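Local coordinates for putative rubredoxin reductase (Rhodopseudomonas palustris, PDB 3FG2), which binds FAD and probably passes electrons from NADH to the ferredoxin that serves the cytochrome P450 CYP199A2, at residues F338-I343 with V387-A392; V342-V347 with S353-K358. All coordinates share one frame; numbering follows the deposited sequence.

Contact 1: F338-I343 with V387-A392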
ATOM      1  N   PHE A 338      -0.054   8.574 -19.342  1.00 21.63           N
ATOM      2  CA  PHE A 338       1.233   8.984 -19.909  1.00 20.03           C
ATOM      3  C   PHE A 338       1.219   8.819 -21.426  1.00 21.35           C
ATOM      4  O   PHE A 338       0.722   7.806 -21.940  1.00 20.12           O
ATOM      5  CB  PHE A 338       2.361   8.127 -19.322  1.00 18.73           C
ATOM      6  CG  PHE A 338       2.300   6.676 -19.730  1.00 18.28           C
ATOM      7  CD1 PHE A 338       2.981   6.227 -20.860  1.00 17.79           C
ATOM      8  CD2 PHE A 338       1.548   5.764 -18.992  1.00 17.94           C
ATOM      9  CE1 PHE A 338       2.914   4.889 -21.252  1.00 19.26           C
ATOM     10  CE2 PHE A 338       1.471   4.419 -19.374  1.00 17.98           C
ATOM     11  CZ  PHE A 338       2.156   3.980 -20.505  1.00 18.10           C
ATOM     12  N   ASP A 339       1.759   9.807 -22.142  1.00 21.10           N
ATOM     13  CA  ASP A 339       1.817   9.732 -23.600  1.00 22.09           C
ATOM     14  C   ASP A 339       3.243   9.922 -24.125  1.00 22.09           C
ATOM     15  O   ASP A 339       3.482   9.913 -25.333  1.00 22.94           O
ATOM     16  CB  ASP A 339       0.867  10.753 -24.252  1.00 22.68           C
ATOM     17  CG  ASP A 339       1.155  12.183 -23.842  1.00 25.80           C
ATOM     18  OD1 ASP A 339       2.315  12.489 -23.478  1.00 27.56           O
ATOM     19  OD2 ASP A 339       0.222  13.012 -23.905  1.00 24.76           O
ATOM     20  N   GLN A 340       4.191  10.082 -23.210  1.00 21.56           N
ATOM     21  CA  GLN A 340       5.588  10.246 -23.589  1.00 22.15           C
ATOM     22  C   GLN A 340       6.495   9.926 -22.410  1.00 22.75           C
ATOM     23  O   GLN A 340       6.309  10.457 -21.313  1.00 21.11           O
ATOM     24  CB  GLN A 340       5.842  11.674 -24.067  1.00 25.14           C
ATOM     25  CG  GLN A 340       7.310  12.016 -24.276  1.00 26.75           C
ATOM     26  CD  GLN A 340       7.504  13.419 -24.828  1.00 30.41           C
ATOM     27  OE1 GLN A 340       6.830  14.371 -24.406  1.00 32.77           O
ATOM     28  NE2 GLN A 340       8.433  13.561 -25.767  1.00 27.75           N
ATOM     29  N   VAL A 341       7.472   9.050 -22.641  1.00 22.72           N
ATOM     30  CA  VAL A 341       8.414   8.661 -21.594  1.00 22.25           C
ATOM     31  C   VAL A 341       9.856   8.850 -22.042  1.00 22.83           C
ATOM     32  O   VAL A 341      10.253   8.382 -23.102  1.00 23.82           O
ATOM     33  CB  VAL A 341       8.211   7.186 -21.174  1.00 22.45           C
ATOM     34  CG1 VAL A 341       9.235   6.792 -20.096  1.00 20.81           C
ATOM     35  CG2 VAL A 341       6.801   6.992 -20.656  1.00 20.10           C
ATOM     36  N   VAL A 342      10.635   9.545 -21.221  1.00 23.32           N
ATOM     37  CA  VAL A 342      12.042   9.804 -21.512  1.00 22.72           C
ATOM     38  C   VAL A 342      12.910   9.108 -20.472  1.00 22.29           C
ATOM     39  O   VAL A 342      12.620   9.155 -19.280  1.00 20.50           O
ATOM     40  CB  VAL A 342      12.359  11.318 -21.459  1.00 23.02           C
ATOM     41  CG1 VAL A 342      13.851  11.536 -21.597  1.00 23.72           C
ATOM     42  CG2 VAL A 342      11.609  12.054 -22.560  1.00 24.00           C
ATOM     43  N   ILE A 343      13.976   8.464 -20.927  1.00 22.76           N
ATOM     44  CA  ILE A 343      14.881   7.780 -20.014  1.00 22.97           C
ATOM     45  C   ILE A 343      16.060   8.674 -19.656  1.00 23.99           C
ATOM     46  O   ILE A 343      16.703   9.245 -20.537  1.00 25.90           O
ATOM     47  CB  ILE A 343      15.458   6.480 -20.639  1.00 22.35           C
ATOM     48  CG1 ILE A 343      14.351   5.438 -20.827  1.00 20.75           C
ATOM     49  CG2 ILE A 343      16.585   5.934 -19.759  1.00 22.20           C
ATOM     50  CD1 ILE A 343      13.711   4.988 -19.542  1.00 21.44           C
ATOM     51  N   VAL A 387       9.958  20.074 -16.575  1.00 26.63           N
ATOM     52  CA  VAL A 387      11.236  20.085 -17.263  1.00 27.33           C
ATOM     53  C   VAL A 387      10.927  19.426 -18.590  1.00 28.10           C
ATOM     54  O   VAL A 387      10.156  18.470 -18.634  1.00 28.85           O
ATOM     55  CB  VAL A 387      12.305  19.284 -16.489  1.00 27.24           C
ATOM     56  CG1 VAL A 387      13.352  18.754 -17.435  1.00 29.59           C
ATOM     57  CG2 VAL A 387      12.978  20.196 -15.466  1.00 28.63           C
ATOM     58  N   THR A 388      11.503  19.929 -19.673  1.00 29.26           N
ATOM     59  CA  THR A 388      11.217  19.355 -20.981  1.00 31.43           C
ATOM     60  C   THR A 388      11.821  17.968 -21.130  1.00 33.29           C
ATOM     61  O   THR A 388      12.778  17.623 -20.440  1.00 32.78           O
ATOM     62  CB  THR A 388      11.751  20.244 -22.121  1.00 31.12           C
ATOM     63  OG1 THR A 388      13.169  20.069 -22.245  1.00 30.55           O
ATOM     64  CG2 THR A 388      11.426  21.714 -21.844  1.00 30.40           C
ATOM     65  N   PRO A 389      11.253  17.148 -22.032  1.00 34.44           N
ATOM     66  CA  PRO A 389      11.721  15.782 -22.302  1.00 34.46           C
ATOM     67  C   PRO A 389      13.169  15.829 -22.764  1.00 33.79           C
ATOM     68  O   PRO A 389      13.956  14.923 -22.495  1.00 33.04           O
ATOM     69  CB  PRO A 389      10.791  15.311 -23.421  1.00 34.78           C
ATOM     70  CG  PRO A 389       9.522  16.063 -23.145  1.00 36.52           C
ATOM     71  CD  PRO A 389      10.033  17.445 -22.806  1.00 35.87           C
ATOM     72  N   GLU A 390      13.504  16.902 -23.472  1.00 33.76           N
ATOM     73  CA  GLU A 390      14.851  17.102 -23.986  1.00 33.58           C
ATOM     74  C   GLU A 390      15.816  17.303 -22.819  1.00 30.97           C
ATOM     75  O   GLU A 390      16.910  16.746 -22.796  1.00 31.00           O
ATOM     76  CB  GLU A 390      14.887  18.326 -24.910  1.00 34.99           C
ATOM     77  CG  GLU A 390      14.022  18.225 -26.180  1.00 39.04           C
ATOM     78  CD  GLU A 390      12.516  18.243 -25.914  1.00 40.96           C
ATOM     79  OE1 GLU A 390      12.037  19.138 -25.178  1.00 41.24           O
ATOM     80  OE2 GLU A 390      11.805  17.369 -26.461  1.00 42.64           O
ATOM     81  N   GLN A 391      15.397  18.099 -21.846  1.00 28.21           N
ATOM     82  CA  GLN A 391      16.225  18.371 -20.681  1.00 27.45           C
ATOM     83  C   GLN A 391      16.385  17.143 -19.782  1.00 26.47           C
ATOM     84  O   GLN A 391      17.460  16.891 -19.236  1.00 25.77           O
ATOM     85  CB  GLN A 391      15.612  19.519 -19.881  1.00 28.44           C
ATOM     86  CG  GLN A 391      15.615  20.840 -20.623  1.00 30.12           C
ATOM     87  CD  GLN A 391      14.852  21.927 -19.893  1.00 30.76           C
ATOM     88  OE1 GLN A 391      15.087  23.113 -20.117  1.00 33.38           O
ATOM     89  NE2 GLN A 391      13.926  21.533 -19.029  1.00 28.50           N
ATOM     90  N   ALA A 392      15.308  16.383 -19.632  1.00 24.10           N
ATOM     91  CA  ALA A 392      15.313  15.191 -18.799  1.00 23.74           C
ATOM     92  C   ALA A 392      16.349  14.178 -19.254  1.00 23.78           C
ATOM     93  O   ALA A 392      17.001  13.541 -18.434  1.00 22.78           O
ATOM     94  CB  ALA A 392      13.930  14.549 -18.799  1.00 22.31           C
TER
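A chi1 of 173° turns CG1 of Val342 away from its own N and leaves CG2 beside that N, so that CG2 meets Pro389 and CG1 meets Ala392. Gln340, two residues earlier on the same side of the strand, likewise sets CG opposite its N (chi1 171°) and runs on extended, which carries its amide out to the proline ring. The two side chains thus meet Pro389 side by side, each crossing it at about a right angle. Val342 CG2 presses on Pro389 CB at 3.5 Å, closer than usual for two carbons, while Val342 CG1 lies 4.1 Å from the methyl CB of Ala392, three residues further along the helix. Gln340 lays its terminal amide against the ring, OE1 lying 3.4 Å from Pro389 CG and NE2 3.8 Å from Pro389 CB, so a polar group meets carbon by van der Waals contact at the partly exposed margin.

The contact seats the short helix 389-393 on one of the two outermost strands, 340-344, of the antiparallel sheet in the reductase C-terminal domain. At the start of the strand Asp339 and Gln340 both face Tyr357, a classic beta bulge.

Pro389 suits the first turn of a helix, where its missing N-H costs no helical bond and its compact ring offers a firm apolar surface. Just before it, Thr388 is the N-cap: its OG1 accepts from Gln391 N at 3.0 Å, and its carbonyl O receives Ala392 N at 2.9 Å. Ala392 is small enough to bring the helix close to the sheet, where its methyl also packs on Phe355 and Tyr357 of the neighbouring strand 351-358.

Contact 2: V342-V347 with S353-K358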
ATOM      1  N   VAL A 342      10.635   9.545 -21.221  1.00 23.32           N
ATOM      2  CA  VAL A 342      12.042   9.804 -21.512  1.00 22.72           C
ATOM      3  C   VAL A 342      12.910   9.108 -20.472  1.00 22.29           C
ATOM      4  O   VAL A 342      12.620   9.155 -19.280  1.00 20.50           O
ATOM      5  CB  VAL A 342      12.359  11.318 -21.459  1.00 23.02           C
ATOM      6  CG1 VAL A 342      13.851  11.536 -21.597  1.00 23.72           C
ATOM      7  CG2 VAL A 342      11.609  12.054 -22.560  1.00 24.00           C
ATOM      8  N   ILE A 343      13.976   8.464 -20.927  1.00 22.76           N
ATOM      9  CA  ILE A 343      14.881   7.780 -20.014  1.00 22.97           C
ATOM     10  C   ILE A 343      16.060   8.674 -19.656  1.00 23.99           C
ATOM     11  O   ILE A 343      16.703   9.245 -20.537  1.00 25.90           O
ATOM     12  CB  ILE A 343      15.458   6.480 -20.639  1.00 22.35           C
ATOM     13  CG1 ILE A 343      14.351   5.438 -20.827  1.00 20.75           C
ATOM     14  CG2 ILE A 343      16.585   5.934 -19.759  1.00 22.20           C
ATOM     15  CD1 ILE A 343      13.711   4.988 -19.542  1.00 21.44           C
ATOM     16  N   ARG A 344      16.338   8.810 -18.365  1.00 24.79           N
ATOM     17  CA  ARG A 344      17.485   9.593 -17.927  1.00 24.78           C
ATOM     18  C   ARG A 344      18.387   8.592 -17.234  1.00 26.06           C
ATOM     19  O   ARG A 344      17.928   7.835 -16.373  1.00 25.26           O
ATOM     20  CB  ARG A 344      17.097  10.694 -16.937  1.00 24.27           C
ATOM     21  CG  ARG A 344      18.300  11.500 -16.431  1.00 22.76           C
ATOM     22  CD  ARG A 344      17.868  12.641 -15.521  1.00 25.56           C
ATOM     23  NE  ARG A 344      18.316  13.937 -16.029  1.00 30.72           N
ATOM     24  CZ  ARG A 344      19.464  14.512 -15.702  1.00 29.88           C
ATOM     25  NH1 ARG A 344      20.282  13.907 -14.857  1.00 35.66           N
ATOM     26  NH2 ARG A 344      19.802  15.679 -16.232  1.00 29.95           N
ATOM     27  N   GLY A 345      19.663   8.587 -17.610  1.00 25.26           N
ATOM     28  CA  GLY A 345      20.596   7.655 -17.011  1.00 26.14           C
ATOM     29  C   GLY A 345      20.756   6.447 -17.910  1.00 27.51           C
ATOM     30  O   GLY A 345      20.560   6.542 -19.119  1.00 26.78           O
ATOM     31  N   SER A 346      21.088   5.302 -17.324  1.00 29.41           N
ATOM     32  CA  SER A 346      21.291   4.089 -18.109  1.00 29.85           C
ATOM     33  C   SER A 346      20.651   2.844 -17.527  1.00 29.12           C
ATOM     34  O   SER A 346      20.873   2.506 -16.366  1.00 30.46           O
ATOM     35  CB  SER A 346      22.785   3.822 -18.288  1.00 29.71           C
ATOM     36  OG  SER A 346      22.994   2.507 -18.777  1.00 30.64           O
ATOM     37  N   VAL A 347      19.873   2.155 -18.353  1.00 28.85           N
ATOM     38  CA  VAL A 347      19.212   0.931 -17.932  1.00 29.26           C
ATOM     39  C   VAL A 347      20.284  -0.129 -17.707  1.00 30.92           C
ATOM     40  O   VAL A 347      20.232  -0.887 -16.731  1.00 29.78           O
ATOM     41  CB  VAL A 347      18.230   0.434 -19.006  1.00 28.09           C
ATOM     42  CG1 VAL A 347      17.528  -0.827 -18.532  1.00 28.12           C
ATOM     43  CG2 VAL A 347      17.219   1.517 -19.310  1.00 27.86           C
ATOM     44  N   SER A 353      16.041   6.756 -14.699  1.00 21.34           N
ATOM     45  CA  SER A 353      14.703   7.197 -14.348  1.00 22.44           C
ATOM     46  C   SER A 353      13.855   7.330 -15.609  1.00 22.52           C
ATOM     47  O   SER A 353      14.365   7.602 -16.703  1.00 22.37           O
ATOM     48  CB  SER A 353      14.754   8.547 -13.618  1.00 21.58           C
ATOM     49  OG  SER A 353      15.452   8.448 -12.387  1.00 22.18           O
ATOM     50  N   ALA A 354      12.559   7.114 -15.456  1.00 20.90           N
ATOM     51  CA  ALA A 354      11.650   7.259 -16.571  1.00 19.94           C
ATOM     52  C   ALA A 354      10.852   8.525 -16.283  1.00 21.29           C
ATOM     53  O   ALA A 354      10.044   8.565 -15.346  1.00 20.57           O
ATOM     54  CB  ALA A 354      10.728   6.057 -16.664  1.00 19.20           C
ATOM     55  N   PHE A 355      11.105   9.575 -17.062  1.00 20.57           N
ATOM     56  CA  PHE A 355      10.376  10.820 -16.884  1.00 20.54           C
ATOM     57  C   PHE A 355       9.112  10.685 -17.712  1.00 20.48           C
ATOM     58  O   PHE A 355       9.153  10.617 -18.938  1.00 21.23           O
ATOM     59  CB  PHE A 355      11.219  12.017 -17.345  1.00 21.55           C
ATOM     60  CG  PHE A 355      12.256  12.444 -16.347  1.00 20.84           C
ATOM     61  CD1 PHE A 355      13.184  11.531 -15.855  1.00 20.45           C
ATOM     62  CD2 PHE A 355      12.305  13.758 -15.898  1.00 23.03           C
ATOM     63  CE1 PHE A 355      14.145  11.920 -14.930  1.00 20.12           C
ATOM     64  CE2 PHE A 355      13.264  14.162 -14.970  1.00 21.70           C
ATOM     65  CZ  PHE A 355      14.187  13.236 -14.485  1.00 22.46           C
ATOM     66  N   CYS A 356       7.977  10.629 -17.031  1.00 21.83           N
ATOM     67  CA  CYS A 356       6.711  10.458 -17.715  1.00 19.59           C
ATOM     68  C   CYS A 356       6.001  11.775 -17.938  1.00 19.43           C
ATOM     69  O   CYS A 356       5.848  12.581 -17.010  1.00 17.37           O
ATOM     70  CB  CYS A 356       5.825   9.522 -16.905  1.00 20.13           C
ATOM     71  SG  CYS A 356       6.702   8.050 -16.384  1.00 22.73           S
ATOM     72  N   TYR A 357       5.557  11.973 -19.175  1.00 18.14           N
ATOM     73  CA  TYR A 357       4.845  13.180 -19.562  1.00 17.92           C
ATOM     74  C   TYR A 357       3.455  12.908 -20.119  1.00 18.34           C
ATOM     75  O   TYR A 357       3.142  11.797 -20.564  1.00 16.96           O
ATOM     76  CB  TYR A 357       5.618  13.937 -20.635  1.00 18.29           C
ATOM     77  CG  TYR A 357       6.962  14.446 -20.207  1.00 20.25           C
ATOM     78  CD1 TYR A 357       8.034  13.574 -20.018  1.00 20.18           C
ATOM     79  CD2 TYR A 357       7.173  15.810 -20.005  1.00 21.69           C
ATOM     80  CE1 TYR A 357       9.282  14.045 -19.642  1.00 21.74           C
ATOM     81  CE2 TYR A 357       8.419  16.292 -19.626  1.00 23.76           C
ATOM     82  CZ  TYR A 357       9.470  15.405 -19.449  1.00 22.98           C
ATOM     83  OH  TYR A 357      10.709  15.884 -19.094  1.00 26.25           O
ATOM     84  N   LYS A 358       2.633  13.951 -20.099  1.00 19.79           N
ATOM     85  CA  LYS A 358       1.286  13.909 -20.648  1.00 20.53           C
ATOM     86  C   LYS A 358       1.015  15.317 -21.165  1.00 19.77           C
ATOM     87  O   LYS A 358       1.050  16.282 -20.402  1.00 20.65           O
ATOM     88  CB  LYS A 358       0.259  13.534 -19.585  1.00 21.85           C
ATOM     89  CG  LYS A 358      -1.153  13.450 -20.145  1.00 24.28           C
ATOM     90  CD  LYS A 358      -2.155  12.931 -19.123  1.00 25.20           C
ATOM     91  CE  LYS A 358      -2.329  13.892 -17.971  1.00 26.96           C
ATOM     92  NZ  LYS A 358      -3.363  13.407 -17.012  1.00 31.63           N
TER
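A beta hairpin joins strands 340-344 and 351-358 at one margin of the five-stranded antiparallel sheet of the C-terminal domain, and here its two arms are paired directly. Val342 with Phe355 and Arg344 with Ser353 form hydrogen-bonded pairs, on either side of the non-hydrogen-bonded pair Ile343 with Ala354. Val342 N gives to Phe355 O at 2.9 Å, and Phe355 N returns a bond to Val342 O at 2.7 Å. Arg344 N reaches Ser353 O at 2.8 Å, and Ser353 N closes the second pair on Arg344 O at 2.7 Å.

On the face turned to helices 371-380 and 389-393, the aliphatic part of Arg344 passes the Phe355 ring obliquely, with CB and CD each 3.8 Å from Phe355 CE1. Its chain leaves the strand extended, then bends at chi3 (-122°), and the guanidinium plane stands 42° from the ring. Ser353, small and buried on this face, hydrogen-bonds through OG with Asp373 and Ser367. On the other face Ile343 folds CD1 back to 4.3 Å from CB of Ala354, whose small methyl leaves the isoleucine room to lie over it. The chain turns a corner at Gly345, at whose backbone angles a CB would be jammed against the carbonyl O of Arg344, which suits glycine.

Arginine can therefore pack its methylenes on an aromatic ring while NE and NH2 of its charged end make weak hydrogen bonds to the carbonyl oxygens of Ala392 and Phe397; their partial negative charge, with Asp373 close by, probably favours the cation.

Overall arrangement
Strand 340-344 serves both contacts, whose centres lie about 6 Å apart, and Val342 takes part in each. Contact 2 is the more buried and joins neighbouring strands of one sheet chiefly by backbone hydrogen bonding; contact 1 is partly buried and sets a helix against that sheet through side-chain van der Waals contact. Contact 2 also buries more surface, 312 Å² against 190 Å². Tyr357 ties the two together: its OH hydrogen-bonds to Val387 O, and its backbone pairs with Gln340. Both contacts lie in the C-terminal domain, away from the annotated FAD-binding residues.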